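Local coordinates for protein thiamine pyrophosphokinase (Bacillus subtilis, PDB 3LM8) that catalyses the ATP-dependent pyrophosphorylation of thiamine to thiamine diphosphate, releasing AMP, and takes part in thiamine salvage, at residues A[82-87]-A[113-119]; A[27-32]-A[43-49]; A[2-8]-A[94-100]. The protein carries 1 engineered substitution. All blocks are in the same frame, centred on the assembly; numbering follows the deposited sequence.

Contact 1 of 3, residues A[82-87]-A[113-119]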
loop_
_atom_site.group_PDB
_atom_site.type_symbol
_atom_site.label_atom_id
_atom_site.label_comp_id
_atom_site.label_asym_id
_atom_site.label_seq_id
_atom_site.Cartn_x
_atom_site.Cartn_y
_atom_site.Cartn_z
ATOM N N LEU A 82 -2.067 7.119 -10.213
ATOM C CA LEU A 82 -1.488 6.653 -8.965
ATOM C C LEU A 82 0.034 6.657 -9.107
ATOM O O LEU A 82 0.751 7.219 -8.276
ATOM C CB LEU A 82 -2.018 5.241 -8.664
ATOM C CG LEU A 82 -1.733 4.501 -7.347
ATOM C CD1 LEU A 82 -0.533 3.588 -7.499
ATOM C CD2 LEU A 82 -1.533 5.511 -6.219
ATOM N N ASP A 83 0.518 6.044 -10.179
ATOM C CA ASP A 83 1.945 5.974 -10.437
ATOM C C ASP A 83 2.586 7.354 -10.389
ATOM O O ASP A 83 3.710 7.510 -9.908
ATOM C CB ASP A 83 2.190 5.326 -11.796
ATOM C CG ASP A 83 3.637 5.412 -12.231
ATOM O OD1 ASP A 83 4.534 5.048 -11.439
ATOM O OD2 ASP A 83 3.872 5.841 -13.376
ATOM N N LEU A 84 1.863 8.354 -10.882
ATOM C CA LEU A 84 2.366 9.722 -10.898
ATOM C C LEU A 84 2.375 10.342 -9.509
ATOM O O LEU A 84 3.303 11.069 -9.150
ATOM C CB LEU A 84 1.523 10.591 -11.836
ATOM C CG LEU A 84 1.783 12.101 -11.749
ATOM C CD1 LEU A 84 3.287 12.387 -11.799
ATOM C CD2 LEU A 84 1.053 12.807 -12.887
ATOM N N ALA A 85 1.329 10.053 -8.742
ATOM C CA ALA A 85 1.188 10.565 -7.384
ATOM C C ALA A 85 2.310 10.041 -6.492
ATOM O O ALA A 85 2.766 10.732 -5.577
ATOM C CB ALA A 85 -0.160 10.153 -6.819
ATOM N N LEU A 86 2.757 8.819 -6.769
ATOM C CA LEU A 86 3.822 8.210 -5.986
ATOM C C LEU A 86 5.163 8.933 -6.147
ATOM O O LEU A 86 5.902 9.087 -5.175
ATOM C CB LEU A 86 3.969 6.736 -6.350
ATOM C CG LEU A 86 4.862 5.934 -5.399
ATOM C CD1 LEU A 86 4.339 6.049 -3.964
ATOM C CD2 LEU A 86 4.906 4.476 -5.866
ATOM N N ASP A 87 5.477 9.379 -7.362
ATOM C CA ASP A 87 6.721 10.117 -7.596
ATOM C C ASP A 87 6.724 11.398 -6.765
ATOM O O ASP A 87 7.733 11.775 -6.178
ATOM C CB ASP A 87 6.872 10.500 -9.073
ATOM C CG ASP A 87 7.211 9.322 -9.958
ATOM O OD1 ASP A 87 7.909 8.404 -9.490
ATOM O OD2 ASP A 87 6.794 9.321 -11.133
ATOM N N ASN A 113 -0.637 -1.776 -8.992
ATOM C CA ASN A 113 -0.232 -1.204 -7.710
ATOM C C ASN A 113 0.911 -1.988 -7.055
ATOM O O ASN A 113 1.828 -1.401 -6.478
ATOM C CB ASN A 113 -1.453 -1.084 -6.792
ATOM C CG ASN A 113 -2.598 -0.314 -7.454
ATOM O OD1 ASN A 113 -2.397 0.773 -7.987
ATOM N ND2 ASN A 113 -3.800 -0.880 -7.423
ATOM N N ILE A 114 0.864 -3.312 -7.173
ATOM C CA ILE A 114 1.905 -4.175 -6.622
ATOM C C ILE A 114 3.281 -3.828 -7.199
ATOM O O ILE A 114 4.274 -3.755 -6.473
ATOM C CB ILE A 114 1.590 -5.643 -6.913
ATOM C CG1 ILE A 114 0.548 -6.142 -5.912
ATOM C CG2 ILE A 114 2.872 -6.482 -6.877
ATOM C CD1 ILE A 114 1.065 -6.202 -4.489
ATOM N N GLN A 115 3.340 -3.612 -8.506
ATOM C CA GLN A 115 4.601 -3.258 -9.140
ATOM C C GLN A 115 5.099 -1.939 -8.556
ATOM O O GLN A 115 6.303 -1.725 -8.427
ATOM C CB GLN A 115 4.421 -3.101 -10.646
ATOM C CG GLN A 115 3.762 -4.290 -11.329
ATOM C CD GLN A 115 4.624 -5.539 -11.312
ATOM O OE1 GLN A 115 4.394 -6.457 -10.520
ATOM N NE2 GLN A 115 5.628 -5.578 -12.192
ATOM N N LEU A 116 4.169 -1.053 -8.209
ATOM C CA LEU A 116 4.524 0.244 -7.635
ATOM C C LEU A 116 5.441 0.080 -6.425
ATOM O O LEU A 116 6.338 0.893 -6.208
ATOM C CB LEU A 116 3.259 1.012 -7.204
ATOM C CG LEU A 116 2.320 1.612 -8.265
ATOM C CD1 LEU A 116 3.068 2.623 -9.100
ATOM C CD2 LEU A 116 1.776 0.528 -9.161
ATOM N N LEU A 117 5.206 -0.963 -5.634
ATOM C CA LEU A 117 6.013 -1.215 -4.446
ATOM C C LEU A 117 7.494 -1.434 -4.781
ATOM O O LEU A 117 8.387 -1.191 -3.951
ATOM C CB LEU A 117 5.479 -2.443 -3.724
ATOM C CG LEU A 117 4.074 -2.316 -3.156
ATOM C CD1 LEU A 117 3.536 -3.699 -2.800
ATOM C CD2 LEU A 117 4.115 -1.403 -1.949
ATOM N N TYR A 118 7.735 -1.913 -5.998
ATOM C CA TYR A 118 9.078 -2.186 -6.476
ATOM C C TYR A 118 9.864 -0.889 -6.534
ATOM O O TYR A 118 11.040 -0.849 -6.185
ATOM C CB TYR A 118 9.030 -2.825 -7.869
ATOM C CG TYR A 118 10.380 -3.310 -8.339
ATOM C CD1 TYR A 118 11.022 -4.357 -7.688
ATOM C CD2 TYR A 118 11.052 -2.674 -9.383
ATOM C CE1 TYR A 118 12.301 -4.753 -8.052
ATOM C CE2 TYR A 118 12.341 -3.065 -9.756
ATOM C CZ TYR A 118 12.958 -4.103 -9.078
ATOM O OH TYR A 118 14.242 -4.477 -9.390
ATOM N N LYS A 119 9.195 0.172 -6.970
ATOM C CA LYS A 119 9.800 1.493 -7.088
ATOM C C LYS A 119 10.182 2.027 -5.711
ATOM O O LYS A 119 11.008 2.926 -5.587
ATOM C CB LYS A 119 8.806 2.443 -7.760
ATOM C CG LYS A 119 9.376 3.768 -8.225
ATOM C CD LYS A 119 8.328 4.527 -9.026
ATOM C CE LYS A 119 8.938 5.657 -9.840
ATOM N NZ LYS A 119 7.938 6.243 -10.780
#

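Contact 2 of 3, residues A[27-32]-A[43-49]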
loop_
_atom_site.group_PDB
_atom_site.type_symbol
_atom_site.label_atom_id
_atom_site.label_comp_id
_atom_site.label_asym_id
_atom_site.label_seq_id
_atom_site.Cartn_x
_atom_site.Cartn_y
_atom_site.Cartn_z
ATOM N N LEU A 27 0.046 13.912 5.617
ATOM C CA LEU A 27 -0.570 14.682 4.534
ATOM C C LEU A 27 -1.338 13.716 3.649
ATOM O O LEU A 27 -0.955 12.542 3.496
ATOM C CB LEU A 27 0.490 15.353 3.668
ATOM C CG LEU A 27 1.420 16.326 4.378
ATOM C CD1 LEU A 27 2.756 16.397 3.638
ATOM C CD2 LEU A 27 0.736 17.690 4.480
ATOM N N TRP A 28 -2.414 14.210 3.052
ATOM C CA TRP A 28 -3.218 13.388 2.162
ATOM C C TRP A 28 -3.246 13.909 0.726
ATOM O O TRP A 28 -3.125 15.110 0.475
ATOM C CB TRP A 28 -4.652 13.294 2.665
ATOM C CG TRP A 28 -4.834 12.607 3.974
ATOM C CD1 TRP A 28 -4.784 13.180 5.205
ATOM C CD2 TRP A 28 -5.231 11.240 4.181
ATOM N NE1 TRP A 28 -5.148 12.267 6.171
ATOM C CE2 TRP A 28 -5.425 11.068 5.569
ATOM C CE3 TRP A 28 -5.449 10.150 3.328
ATOM C CZ2 TRP A 28 -5.829 9.849 6.126
ATOM C CZ3 TRP A 28 -5.852 8.939 3.884
ATOM C CH2 TRP A 28 -6.038 8.800 5.269
ATOM N N ILE A 29 -3.400 12.989 -0.217
ATOM C CA ILE A 29 -3.493 13.353 -1.622
ATOM C C ILE A 29 -4.489 12.398 -2.245
ATOM O O ILE A 29 -4.534 11.226 -1.875
ATOM C CB ILE A 29 -2.138 13.237 -2.364
ATOM C CG1 ILE A 29 -1.527 11.858 -2.143
ATOM C CG2 ILE A 29 -1.195 14.321 -1.897
ATOM C CD1 ILE A 29 -0.269 11.623 -2.960
ATOM N N GLY A 30 -5.298 12.913 -3.168
ATOM C CA GLY A 30 -6.292 12.093 -3.829
ATOM C C GLY A 30 -5.927 11.797 -5.267
ATOM O O GLY A 30 -5.370 12.645 -5.967
ATOM N N VAL A 31 -6.242 10.581 -5.701
ATOM C CA VAL A 31 -5.956 10.129 -7.059
ATOM C C VAL A 31 -7.254 9.588 -7.633
ATOM O O VAL A 31 -7.879 8.722 -7.039
ATOM C CB VAL A 31 -4.864 9.005 -7.057
ATOM C CG1 VAL A 31 -4.877 8.244 -8.366
ATOM C CG2 VAL A 31 -3.473 9.613 -6.812
ATOM N N ASP A 32 -7.669 10.115 -8.777
ATOM C CA ASP A 32 -8.903 9.670 -9.416
ATOM C C ASP A 32 -10.066 9.803 -8.447
ATOM O O ASP A 32 -10.056 10.685 -7.599
ATOM C CB ASP A 32 -8.760 8.213 -9.863
ATOM C CG ASP A 32 -9.959 7.724 -10.671
ATOM O OD1 ASP A 32 -10.356 8.422 -11.635
ATOM O OD2 ASP A 32 -10.495 6.638 -10.345
ATOM N N ILE A 43 -11.805 14.327 4.766
ATOM C CA ILE A 43 -10.406 14.675 4.598
ATOM C C ILE A 43 -10.265 15.404 3.274
ATOM O O ILE A 43 -10.844 14.995 2.269
ATOM C CB ILE A 43 -9.517 13.427 4.543
ATOM C CG1 ILE A 43 -9.852 12.502 5.711
ATOM C CG2 ILE A 43 -8.041 13.838 4.576
ATOM C CD1 ILE A 43 -9.198 11.139 5.594
ATOM N N ILE A 44 -9.499 16.489 3.292
ATOM C CA ILE A 44 -9.245 17.289 2.104
ATOM C C ILE A 44 -7.806 17.008 1.649
ATOM O O ILE A 44 -6.867 17.076 2.435
ATOM C CB ILE A 44 -9.382 18.805 2.400
ATOM C CG1 ILE A 44 -10.771 19.114 2.971
ATOM C CG2 ILE A 44 -9.137 19.604 1.123
ATOM C CD1 ILE A 44 -11.902 19.054 1.956
ATOM N N PRO A 45 -7.624 16.680 0.369
ATOM C CA PRO A 45 -6.290 16.394 -0.167
ATOM C C PRO A 45 -5.484 17.695 -0.275
ATOM O O PRO A 45 -6.071 18.762 -0.442
ATOM C CB PRO A 45 -6.586 15.808 -1.549
ATOM C CG PRO A 45 -8.069 15.408 -1.482
ATOM C CD PRO A 45 -8.677 16.462 -0.640
ATOM N N VAL A 46 -4.156 17.620 -0.177
ATOM C CA VAL A 46 -3.340 18.822 -0.314
ATOM C C VAL A 46 -3.179 18.996 -1.813
ATOM O O VAL A 46 -3.204 20.110 -2.336
ATOM C CB VAL A 46 -1.937 18.680 0.341
ATOM C CG1 VAL A 46 -2.075 18.336 1.824
ATOM C CG2 VAL A 46 -1.132 17.615 -0.362
ATOM N N GLU A 47 -3.025 17.869 -2.500
ATOM C CA GLU A 47 -2.885 17.852 -3.950
ATOM C C GLU A 47 -3.820 16.747 -4.443
ATOM O O GLU A 47 -4.372 15.991 -3.645
ATOM C CB GLU A 47 -1.444 17.516 -4.374
ATOM C CG GLU A 47 -0.328 18.208 -3.595
ATOM C CD GLU A 47 -0.137 19.693 -3.924
ATOM O OE1 GLU A 47 0.748 20.317 -3.286
ATOM O OE2 GLU A 47 -0.854 20.231 -4.807
ATOM N N ALA A 48 -3.996 16.663 -5.755
ATOM C CA ALA A 48 -4.841 15.645 -6.365
ATOM C C ALA A 48 -4.269 15.342 -7.744
ATOM O O ALA A 48 -3.885 16.251 -8.478
ATOM C CB ALA A 48 -6.291 16.144 -6.481
ATOM N N PHE A 49 -4.206 14.059 -8.084
ATOM C CA PHE A 49 -3.667 13.629 -9.370
ATOM C C PHE A 49 -4.688 12.885 -10.238
ATOM O O PHE A 49 -5.541 12.147 -9.735
ATOM C CB PHE A 49 -2.451 12.727 -9.155
ATOM C CG PHE A 49 -1.324 13.388 -8.429
ATOM C CD1 PHE A 49 -1.448 13.737 -7.090
ATOM C CD2 PHE A 49 -0.114 13.635 -9.077
ATOM C CE1 PHE A 49 -0.381 14.320 -6.402
ATOM C CE2 PHE A 49 0.968 14.222 -8.395
ATOM C CZ PHE A 49 0.831 14.562 -7.060
#

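Contact 3 of 3, residues A[2-8]-A[94-100]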
loop_
_atom_site.group_PDB
_atom_site.type_symbol
_atom_site.label_atom_id
_atom_site.label_comp_id
_atom_site.label_asym_id
_atom_site.label_seq_id
_atom_site.Cartn_x
_atom_site.Cartn_y
_atom_site.Cartn_z
ATOM N N LYS A 2 7.627 12.197 8.652
ATOM C CA LYS A 2 6.228 12.535 8.290
ATOM C C LYS A 2 5.614 11.406 7.464
ATOM O O LYS A 2 6.322 10.511 6.976
ATOM C CB LYS A 2 6.202 13.846 7.502
ATOM C CG LYS A 2 6.870 15.010 8.230
ATOM C CD LYS A 2 7.010 16.219 7.319
ATOM C CE LYS A 2 7.828 17.334 7.966
ATOM N NZ LYS A 2 8.060 18.462 7.011
ATOM N N THR A 3 4.293 11.443 7.315
ATOM C CA THR A 3 3.585 10.418 6.559
ATOM C C THR A 3 2.766 10.965 5.403
ATOM O O THR A 3 2.183 12.047 5.493
ATOM C CB THR A 3 2.613 9.644 7.460
ATOM O OG1 THR A 3 3.350 8.936 8.458
ATOM C CG2 THR A 3 1.788 8.652 6.637
ATOM N N ILE A 4 2.720 10.216 4.314
ATOM C CA ILE A 4 1.909 10.628 3.183
ATOM C C ILE A 4 0.926 9.501 2.869
ATOM O O ILE A 4 1.329 8.342 2.757
ATOM C CB ILE A 4 2.769 10.943 1.958
ATOM C CG1 ILE A 4 3.696 12.103 2.287
ATOM C CG2 ILE A 4 1.877 11.342 0.766
ATOM C CD1 ILE A 4 4.558 12.526 1.131
ATOM N N ASN A 5 -0.362 9.838 2.786
ATOM C CA ASN A 5 -1.392 8.850 2.468
ATOM C C ASN A 5 -2.047 9.207 1.148
ATOM O O ASN A 5 -2.541 10.328 0.965
ATOM C CB ASN A 5 -2.488 8.796 3.528
ATOM C CG ASN A 5 -1.999 8.292 4.847
ATOM O OD1 ASN A 5 -0.857 7.844 4.978
ATOM N ND2 ASN A 5 -2.864 8.360 5.847
ATOM N N ILE A 6 -2.063 8.231 0.245
ATOM C CA ILE A 6 -2.637 8.388 -1.078
ATOM C C ILE A 6 -3.861 7.495 -1.193
ATOM O O ILE A 6 -3.807 6.303 -0.863
ATOM C CB ILE A 6 -1.647 7.937 -2.150
ATOM C CG1 ILE A 6 -0.281 8.587 -1.917
ATOM C CG2 ILE A 6 -2.201 8.246 -3.512
ATOM C CD1 ILE A 6 0.817 8.094 -2.862
ATOM N N VAL A 7 -4.965 8.063 -1.665
ATOM C CA VAL A 7 -6.190 7.290 -1.845
ATOM C C VAL A 7 -6.501 7.221 -3.340
ATOM O O VAL A 7 -6.938 8.202 -3.942
ATOM C CB VAL A 7 -7.367 7.937 -1.081
ATOM C CG1 VAL A 7 -8.672 7.174 -1.338
ATOM C CG2 VAL A 7 -7.048 7.947 0.399
ATOM N N ALA A 8 -6.241 6.057 -3.936
ATOM C CA ALA A 8 -6.488 5.838 -5.356
ATOM C C ALA A 8 -7.987 5.686 -5.555
ATOM O O ALA A 8 -8.725 5.593 -4.581
ATOM C CB ALA A 8 -5.760 4.588 -5.833
ATOM N N PRO A 94 9.036 11.078 2.757
ATOM C CA PRO A 94 8.376 10.934 4.054
ATOM C C PRO A 94 8.864 9.585 4.563
ATOM O O PRO A 94 9.353 8.776 3.774
ATOM C CB PRO A 94 6.905 10.910 3.675
ATOM C CG PRO A 94 6.940 10.066 2.441
ATOM C CD PRO A 94 8.161 10.588 1.676
ATOM N N ASP A 95 8.741 9.326 5.857
ATOM C CA ASP A 95 9.200 8.050 6.392
ATOM C C ASP A 95 8.298 6.914 5.927
ATOM O O ASP A 95 8.721 5.764 5.817
ATOM C CB ASP A 95 9.202 8.084 7.921
ATOM C CG ASP A 95 9.847 9.337 8.477
ATOM O OD1 ASP A 95 11.046 9.574 8.198
ATOM O OD2 ASP A 95 9.147 10.081 9.198
ATOM N N ILE A 96 7.047 7.253 5.641
ATOM C CA ILE A 96 6.077 6.250 5.245
ATOM C C ILE A 96 5.048 6.735 4.240
ATOM O O ILE A 96 4.517 7.832 4.360
ATOM C CB ILE A 96 5.293 5.748 6.480
ATOM C CG1 ILE A 96 6.268 5.365 7.595
ATOM C CG2 ILE A 96 4.446 4.555 6.106
ATOM C CD1 ILE A 96 5.614 5.070 8.927
ATOM N N ILE A 97 4.778 5.907 3.242
ATOM C CA ILE A 97 3.749 6.222 2.276
ATOM C C ILE A 97 2.733 5.108 2.473
ATOM O O ILE A 97 3.110 3.942 2.590
ATOM C CB ILE A 97 4.256 6.181 0.815
ATOM C CG1 ILE A 97 5.231 7.334 0.564
ATOM C CG2 ILE A 97 3.081 6.318 -0.132
ATOM C CD1 ILE A 97 5.897 7.283 -0.779
ATOM N N GLN A 98 1.457 5.468 2.550
ATOM C CA GLN A 98 0.395 4.487 2.705
ATOM C C GLN A 98 -0.648 4.753 1.635
ATOM O O GLN A 98 -1.150 5.868 1.505
ATOM C CB GLN A 98 -0.209 4.566 4.111
ATOM C CG GLN A 98 0.685 3.914 5.165
ATOM C CD GLN A 98 0.161 4.077 6.584
ATOM O OE1 GLN A 98 0.214 3.135 7.394
ATOM N NE2 GLN A 98 -0.334 5.278 6.901
ATOM N N ILE A 99 -0.963 3.721 0.860
ATOM C CA ILE A 99 -1.912 3.854 -0.237
ATOM C C ILE A 99 -3.181 3.042 -0.042
ATOM O O ILE A 99 -3.134 1.866 0.340
ATOM C CB ILE A 99 -1.268 3.425 -1.571
ATOM C CG1 ILE A 99 0.110 4.091 -1.727
ATOM C CG2 ILE A 99 -2.185 3.809 -2.720
ATOM C CD1 ILE A 99 0.935 3.604 -2.906
ATOM N N PHE A 100 -4.314 3.675 -0.335
ATOM C CA PHE A 100 -5.622 3.039 -0.200
ATOM C C PHE A 100 -6.349 3.047 -1.546
ATOM O O PHE A 100 -5.912 3.723 -2.487
ATOM C CB PHE A 100 -6.448 3.792 0.847
ATOM C CG PHE A 100 -5.729 3.991 2.143
ATOM C CD1 PHE A 100 -5.977 3.155 3.227
ATOM C CD2 PHE A 100 -4.778 5.008 2.275
ATOM C CE1 PHE A 100 -5.289 3.326 4.436
ATOM C CE2 PHE A 100 -4.084 5.191 3.474
ATOM C CZ PHE A 100 -4.343 4.345 4.559
#

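Contact 1 of 3, residues A[82-87]-A[113-119]
Leu116 of helix 107-122 leans against Leu82, Asp83 and Leu86 of helix 81-92. The two short segments run almost alongside each other, their axes 10.8 Å apart at an angle of 22°, and the space between them is bridged by leucine, asparagine, lysine and aspartate side chains.

Leu116 can be traced outward from its CB, which faces the end of the Leu86 branch, with CD2 of Leu86 4.1 Å away. CG sits anti to the carbonyl carbon (chi1 -72°), which carries the fork across the groove to Leu82, where CG of Leu116 meets CD1 of Leu82 at 3.6 Å. The fork then splits: CD1 of Leu116 goes to Asp83 and lies 3.7 Å from its OD1, while CD2 stays near the same Leu82 methyl. That methyl is also where Asn113 comes in at about a right angle, with its OD1 3.4 Å from CD1 of Leu82.

One turn further on, the apolar seam gives way to charge. Lys119 stretches out nearly straight, first swung away from its backbone N (chi1 -167°), and delivers NZ to Asp87. There it forms a salt bridge with OD1 on the syn side of the carboxylate; the lysine is poorly ordered, so the exact fit is doubtful. Asp83 OD1 joins as a second, long partner at 3.7 Å from the same NZ. With two carboxylates close together, the ammonium group would be expected to ease their mutual repulsion. Gln79 reaches the other oxygen of Asp83 from outside the pair.

Here are two neighbouring, near-parallel helices of a Rossmann-like alpha/beta domain, on either side of strand 96-100 in sequence, with a leucine seam between them and a salt-bridge network at its partly exposed side.

Contact 2 of 3, residues A[27-32]-A[43-49]
Trp28 and Val46 open a parallel pairing in which the axes of strands 27-31 and 47-49 come within 4.7 Å of each other at 25°. The first link is Val46 N to Trp28 O, 2.8 Å. Gly30 then bonds with both its polar backbone atoms: its N gives to Glu47 O, and its O takes the N of Phe49 at 2.8 Å. Asp32 N closes the ladder on Phe49 O.

The side chains sort by face. Ile43 lies over one face of the Trp28 indole: CG2 sits above the five-membered ring, 3.5 Å from its centroid in a CH-pi contact, while CD1 lies above the plane farther out, 3.6 Å from CZ2 of Trp28. On the face of Ile29 and Val31, CG2 of Ile29 touches CG2 of Val46 at 3.6 Å, and CG2 of Val31 lies 4.0 Å from CB of Phe49. The Phe49 ring also meets that of Tyr73, their planes close to parallel, and meets Trp88 edge-to-face. Gly30 puts no side chain on the other face, and Pro45 CB comes to 3.6 Å from its N.

This is the strand pair of a beta-alpha-beta unit connected through helix 33-41. Its chemistry is division of labour: backbone amides hold the register, while the side-chain contacts between the segments are made by aliphatic and aromatic carbon.

Contact 3 of 3, residues A[2-8]-A[94-100]
Phe100, Ile6 and Ile4 bury the most surface where strands 3-7 and 96-100 lie side by side, a parallel pair in the interior of a Rossmann-like sheet. Five residue pairs stay in step from Thr3 with Ile96 to Val7 with Phe100, and the backbone bonds alternate between the strands; Ile6 takes part twice, giving its N to Gln98 O and receiving Phe100 N on its O at 2.7 Å.

Phe100 lies on the face shared by Asn5 and Val7 and presents the edge of its ring to the neighbouring strand. CD2 of Phe100 comes to 3.5 Å from Ile6 O, near the ring plane, and CE2 of Phe100 stands 3.9 Å from CB of Asn5. From outside the pair, Tyr21 meets this ring edge-to-face.

The two isoleucines occupy the opposite face, beneath helix 81-92. In Ile4 the CG1 arm lies beside the backbone N (chi1 -62°), which tilts it back toward the start of the strand and onto Pro94; CD1 of Ile4 touches CG of Pro94 at 3.7 Å, the two side chains crossing at about a right angle. Ile6 leans back likewise, its CD1 4.0 Å from CG2 of Ile97, while its CB looks across at CG2 of Ile99, 4.2 Å away. At the first modelled residue, Lys2 N gives a bond to Asp95 OD2, met from above the carboxylate plane.

Back on the face of Phe100, two amides lie side by side. Arg128 holds Gln98 OE1, which would help fix the rotation of that amide, and Gln98 NE2 gives a nearly straight bond (165°) to Asn5 OD1 at 3.2 Å; the oxygen sits only 5° out of the Gln98 amide plane.

Overall arrangement
Contacts 2 and 3 belong to one sheet: strands 3-7 and 26-31 are neighbours, bonded through Leu27 N and Thr3 O at 2.8 Å, and the centres of the two contacts lie about 10 Å apart. Contact 2 is nested within the chain loop that contact 3 closes. Contact 1 covers the same sheet from one face, with Ala85 CB 3.4 Å from Val31 CG2 of contact 2, and Leu86 CD1 3.8 Å from Ile97 CD1 of contact 3. A bound magnesium ion lies near contact 2, about 6 Å from the side chain of Asp32. The thiamine pocket, including Tyr174 and Ser190, is formed by residues far along the chain from all three contacts.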